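Local coordinates for periplasmic binding protein (Sulfurospirillum deleyianum, PDB 4PAG) that probably captures a small solute, perhaps an iron complex or a related compound, in the periplasm and delivers it to an ABC transporter, at residues Y24-A27 with P28-F32; Q215-F219 with E220-L224. All blocks are in the same frame, centred on the assembly; numbering follows the deposited sequence. Where two conformers were deposited one is given.

How the contacts relate
Both contacts are local turns in which a strand gives way to a helix and the residue just before the helix serves as its N-cap, Ala27 in contact 1 and Ser218 in contact 2. In both, the carbonyl of the N-cap residue opens the helical hydrogen bonding; only Ser218 also caps with its side chain, through OG. Contact 1 is buried, contact 2 partly so. The two lie on opposite sides of the chain's centre, their own centres 33 Å apart and their nearest atoms about 17 Å, without touching. Contact 1 leaves the three-stranded parallel sheet; contact 2 packs on the four-stranded one. The bound histidine's pocket includes Asn55, Pro235 and Lys263; neither contact contributes a residue.

Contact 1 of 2, residues Y24-A27 with P28-F32; sequences YGSA and PPISF
Ala27 O takes two backbone N-H groups from the first turn of the helix, those of Ile30 and Ser31. The bond from Ser31 N is 3.0 Å long and nearly straight at 171°, its donor tilted a little from the carbonyl plane. That from Ile30 N to the same Ala27 O measures 2.9 Å but is bent to 131°, with the donor above the plane. Pro29 N, having no hydrogen, cannot donate.

A second polar link runs through water: Gly25 N donates to a water (2.9 Å), which in turn donates to Ser31 OG (2.6 Å). Ser31 OG lies anti to its own carbonyl carbon (chi1 -62°), a rotation that sends it to the strand side, where it also bonds Asn46 OD1; Asn46 ND2 donates to Gly25 O.

Strand 23-25 is an edge of the three-stranded parallel sheet, and helix 28-37 begins after a two-residue turn, Ser26 and Ala27, a strand-to-helix passage of the alternating alpha/beta kind found in periplasmic binding proteins. Two successive prolines suit the start of the helix, where their rigid rings favour the helical phi and no N-H is needed for a bond within it.

Two small apolar contacts complete the turn. Ile30 CG2 comes to 3.7 Å from Gly25 CA, and the helix passes so close over this CA that a residue without a side chain suits the place. Ala27 CB meets Pro29 CD at 3.6 Å, its small methyl fitting close beside the rings. Ile30 continues onto Ile94 of strand 92-96, while Ser26 OG turns to Trp96 N.

Contact 2 of 2, residues Q215-F219 with E220-L224; sequences QEVSF and EQIIL
The Phe219 ring has Ile223 CD1 over one face, 4.0 Å from its centroid and 28° off the normal, a CH-pi contact one helical turn along. The methyl bears on the far rim of the ring, nearest CE2 at 3.6 Å. With CG anti to the backbone N (chi1 175°), the ring stands out from the helix, and Ile223 folds back to lay CD1 over it. Near the ring plane, at the edge, Glu220 OE2 stands 3.7 Å from Phe219 CD2, the carboxylate turned almost perpendicular to the ring (86°). Lys246 adds a cation-pi contact and Trp247 an edge-to-face one, joining the helix start to a neighbouring segment.

Serine suits the N-cap: Ser218 OG accepts from Gln221 N at 3.0 Å, a capping bond to an amide of the first turn. Here the chain leaves strand 215-216, of a two-stranded antiparallel sheet, and enters helix 219-225. Regular helical bonding starts at once, with Ile222 N donating to Ser218 O and Ile223 N to Phe219 O. Phe219 N gives its hydrogen to a water, which makes only a weak bond to Glu220 OE1.

Val217 and Ile222 are buried and rest on Tyr174 of strand 172-176, seating the turn against the four-stranded sheet. In one of two modelled conformers, Val217 CG1 lies 4.1 Å from Ile222 CD1 and CG2 beside the aliphatic part of Gln221 at the margin, contacts thus provisional.

Contact 1 of 2, residues Y24-A27 with P28-F32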
loop_
_atom_site.group_PDB
_atom_site.type_symbol
_atom_site.label_atom_id
_atom_site.label_comp_id
_atom_site.label_asym_id
_atom_site.label_seq_id
_atom_site.Cartn_x
_atom_site.Cartn_y
_atom_site.Cartn_z
ATOM N N TYR A 24 -0.240 -18.585 0.878
ATOM C CA TYR A 24 0.033 -17.808 -0.322
ATOM C C TYR A 24 -0.923 -16.623 -0.356
ATOM O O TYR A 24 -2.118 -16.776 -0.108
ATOM C CB TYR A 24 -0.129 -18.698 -1.557
ATOM C CG TYR A 24 -0.131 -17.979 -2.887
ATOM C CD1 TYR A 24 1.027 -17.411 -3.405
ATOM C CD2 TYR A 24 -1.301 -17.882 -3.640
ATOM C CE1 TYR A 24 1.015 -16.749 -4.630
ATOM C CE2 TYR A 24 -1.318 -17.232 -4.862
ATOM C CZ TYR A 24 -0.156 -16.667 -5.356
ATOM O OH TYR A 24 -0.185 -16.018 -6.583
ATOM N N GLY A 25 -0.378 -15.442 -0.629
ATOM C CA GLY A 25 -1.181 -14.245 -0.831
ATOM C C GLY A 25 -1.355 -13.998 -2.314
ATOM O O GLY A 25 -0.416 -14.166 -3.082
ATOM N N SER A 26 -2.556 -13.584 -2.706
ATOM C CA SER A 26 -2.927 -13.472 -4.121
ATOM C C SER A 26 -2.273 -12.293 -4.860
ATOM O O SER A 26 -2.243 -12.269 -6.092
ATOM C CB SER A 26 -4.449 -13.364 -4.239
ATOM O OG SER A 26 -4.904 -12.071 -3.859
ATOM N N ALA A 27 -1.771 -11.319 -4.107
ATOM C CA ALA A 27 -1.212 -10.102 -4.675
ATOM C C ALA A 27 -0.324 -9.402 -3.639
ATOM O O ALA A 27 -0.425 -9.690 -2.452
ATOM C CB ALA A 27 -2.332 -9.181 -5.118
ATOM N N PRO A 28 0.536 -8.466 -4.080
ATOM C CA PRO A 28 1.467 -7.849 -3.137
ATOM C C PRO A 28 0.842 -7.206 -1.880
ATOM O O PRO A 28 1.423 -7.330 -0.806
ATOM C CB PRO A 28 2.204 -6.819 -4.004
ATOM C CG PRO A 28 2.180 -7.414 -5.367
ATOM C CD PRO A 28 0.817 -8.046 -5.467
ATOM N N PRO A 29 -0.334 -6.547 -1.993
ATOM C CA PRO A 29 -0.929 -6.029 -0.749
ATOM C C PRO A 29 -1.079 -7.118 0.325
ATOM O O PRO A 29 -0.887 -6.861 1.523
ATOM C CB PRO A 29 -2.319 -5.548 -1.197
ATOM C CG PRO A 29 -2.202 -5.315 -2.660
ATOM C CD PRO A 29 -1.209 -6.320 -3.155
ATOM N N ILE A 30 -1.408 -8.327 -0.117
ATOM C CA ILE A 30 -1.630 -9.452 0.791
ATOM C C ILE A 30 -0.322 -10.087 1.240
ATOM O O ILE A 30 -0.115 -10.322 2.431
ATOM C CB ILE A 30 -2.495 -10.552 0.145
ATOM C CG1 ILE A 30 -3.754 -9.970 -0.515
ATOM C CG2 ILE A 30 -2.848 -11.612 1.181
ATOM C CD1 ILE A 30 -4.670 -9.191 0.410
ATOM N N SER A 31 0.550 -10.384 0.282
ATOM C CA SER A 31 1.853 -10.954 0.581
ATOM C C SER A 31 2.663 -10.057 1.526
ATOM O O SER A 31 3.265 -10.561 2.464
ATOM C CB SER A 31 2.621 -11.230 -0.712
ATOM O OG SER A 31 1.891 -12.180 -1.478
ATOM N N PHE A 32 2.659 -8.741 1.296
ATOM C CA PHE A 32 3.391 -7.812 2.173
ATOM C C PHE A 32 2.854 -7.858 3.606
ATOM O O PHE A 32 3.614 -7.804 4.565
ATOM C CB PHE A 32 3.322 -6.369 1.639
ATOM C CG PHE A 32 4.146 -6.107 0.397
ATOM C CD1 PHE A 32 4.757 -7.124 -0.324
ATOM C CD2 PHE A 32 4.274 -4.802 -0.072
ATOM C CE1 PHE A 32 5.499 -6.841 -1.468
ATOM C CE2 PHE A 32 5.013 -4.516 -1.214
ATOM C CZ PHE A 32 5.620 -5.535 -1.917
HETATM O O HOH W 1 2.305 -14.774 -1.369
#

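Contact 2 of 2, residues Q215-F219 with E220-L224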
loop_
_atom_site.group_PDB
_atom_site.type_symbol
_atom_site.label_atom_id
_atom_site.label_comp_id
_atom_site.label_asym_id
_atom_site.label_seq_id
_atom_site.Cartn_x
_atom_site.Cartn_y
_atom_site.Cartn_z
ATOM N N GLN A 215 -4.571 7.282 -15.198
ATOM C CA GLN A 215 -5.374 8.167 -16.040
ATOM C C GLN A 215 -4.422 9.095 -16.765
ATOM O O GLN A 215 -3.469 9.572 -16.157
ATOM C CB GLN A 215 -6.334 9.003 -15.188
ATOM C CG GLN A 215 -7.134 8.231 -14.133
ATOM C CD GLN A 215 -7.881 7.040 -14.693
ATOM O OE1 GLN A 215 -7.739 5.904 -14.199
ATOM N NE2 GLN A 215 -8.692 7.284 -15.722
ATOM N N GLU A 216 -4.671 9.356 -18.046
ATOM C CA GLU A 216 -3.805 10.249 -18.824
ATOM C C GLU A 216 -4.228 11.703 -18.645
ATOM O O GLU A 216 -5.398 12.028 -18.806
ATOM C CB GLU A 216 -3.863 9.913 -20.312
ATOM C CG GLU A 216 -3.516 8.467 -20.661
ATOM C CD GLU A 216 -2.032 8.154 -20.579
ATOM O OE1 GLU A 216 -1.210 9.075 -20.359
ATOM O OE2 GLU A 216 -1.684 6.970 -20.746
ATOM N N VAL A 217 -3.261 12.565 -18.346
ATOM C CA VAL A 217 -3.500 13.994 -18.170
ATOM C C VAL A 217 -2.384 14.770 -18.888
ATOM O O VAL A 217 -1.228 14.364 -18.859
ATOM C CB VAL A 217 -3.579 14.363 -16.669
ATOM C CG1 VAL A 217 -2.257 14.133 -15.967
ATOM C CG2 VAL A 217 -4.022 15.797 -16.474
ATOM N N SER A 218 -2.741 15.859 -19.556
ATOM C CA SER A 218 -1.749 16.691 -20.246
ATOM C C SER A 218 -1.069 17.677 -19.294
ATOM O O SER A 218 -1.597 17.985 -18.221
ATOM C CB SER A 218 -2.403 17.471 -21.380
ATOM O OG SER A 218 -3.214 18.513 -20.860
ATOM N N PHE A 219 0.093 18.183 -19.706
ATOM C CA PHE A 219 0.783 19.238 -18.968
ATOM C C PHE A 219 -0.149 20.443 -18.784
ATOM O O PHE A 219 -0.227 21.028 -17.704
ATOM C CB PHE A 219 2.075 19.623 -19.703
ATOM C CG PHE A 219 2.808 20.776 -19.085
ATOM C CD1 PHE A 219 3.290 20.695 -17.790
ATOM C CD2 PHE A 219 3.025 21.947 -19.807
ATOM C CE1 PHE A 219 3.960 21.761 -17.216
ATOM C CE2 PHE A 219 3.703 23.012 -19.241
ATOM C CZ PHE A 219 4.170 22.918 -17.942
ATOM N N GLU A 220 -0.900 20.762 -19.834
ATOM C CA GLU A 220 -1.780 21.920 -19.833
ATOM C C GLU A 220 -2.898 21.762 -18.788
ATOM O O GLU A 220 -3.275 22.718 -18.112
ATOM C CB GLU A 220 -2.325 22.147 -21.251
ATOM C CG GLU A 220 -1.264 22.628 -22.261
ATOM C CD GLU A 220 -0.167 21.600 -22.621
ATOM O OE1 GLU A 220 -0.420 20.358 -22.626
ATOM O OE2 GLU A 220 0.972 22.045 -22.922
ATOM N N GLN A 221 -3.384 20.536 -18.630
ATOM C CA GLN A 221 -4.384 20.208 -17.620
ATOM C C GLN A 221 -3.850 20.337 -16.184
ATOM O O GLN A 221 -4.559 20.793 -15.286
ATOM C CB GLN A 221 -4.894 18.786 -17.841
ATOM C CG GLN A 221 -6.072 18.427 -16.953
ATOM C CD GLN A 221 -7.263 19.313 -17.232
ATOM O OE1 GLN A 221 -7.744 19.354 -18.351
ATOM N NE2 GLN A 221 -7.731 20.037 -16.226
ATOM N N ILE A 222 -2.607 19.923 -15.969
ATOM C CA ILE A 222 -1.976 20.040 -14.644
ATOM C C ILE A 222 -1.847 21.515 -14.248
ATOM O O ILE A 222 -2.125 21.885 -13.107
ATOM C CB ILE A 222 -0.604 19.343 -14.604
ATOM C CG1 ILE A 222 -0.777 17.838 -14.844
ATOM C CG2 ILE A 222 0.094 19.600 -13.269
ATOM C CD1 ILE A 222 0.490 17.108 -15.240
ATOM N N ILE A 223 -1.447 22.353 -15.200
ATOM C CA ILE A 223 -1.422 23.801 -14.974
ATOM C C ILE A 223 -2.795 24.308 -14.540
ATOM O O ILE A 223 -2.893 25.082 -13.581
ATOM C CB ILE A 223 -0.956 24.575 -16.223
ATOM C CG1 ILE A 223 0.514 24.286 -16.510
ATOM C CG2 ILE A 223 -1.178 26.079 -16.042
ATOM C CD1 ILE A 223 1.002 24.869 -17.821
ATOM N N LEU A 224 -3.850 23.876 -15.231
ATOM C CA LEU A 224 -5.215 24.286 -14.877
ATOM C C LEU A 224 -5.584 23.851 -13.470
ATOM O O LEU A 224 -6.190 24.617 -12.728
ATOM C CB LEU A 224 -6.250 23.739 -15.868
ATOM C CG LEU A 224 -6.249 24.382 -17.248
ATOM C CD1 LEU A 224 -7.123 23.584 -18.204
ATOM C CD2 LEU A 224 -6.711 25.837 -17.176
HETATM O O HOH W 2 1.092 17.293 -22.123
#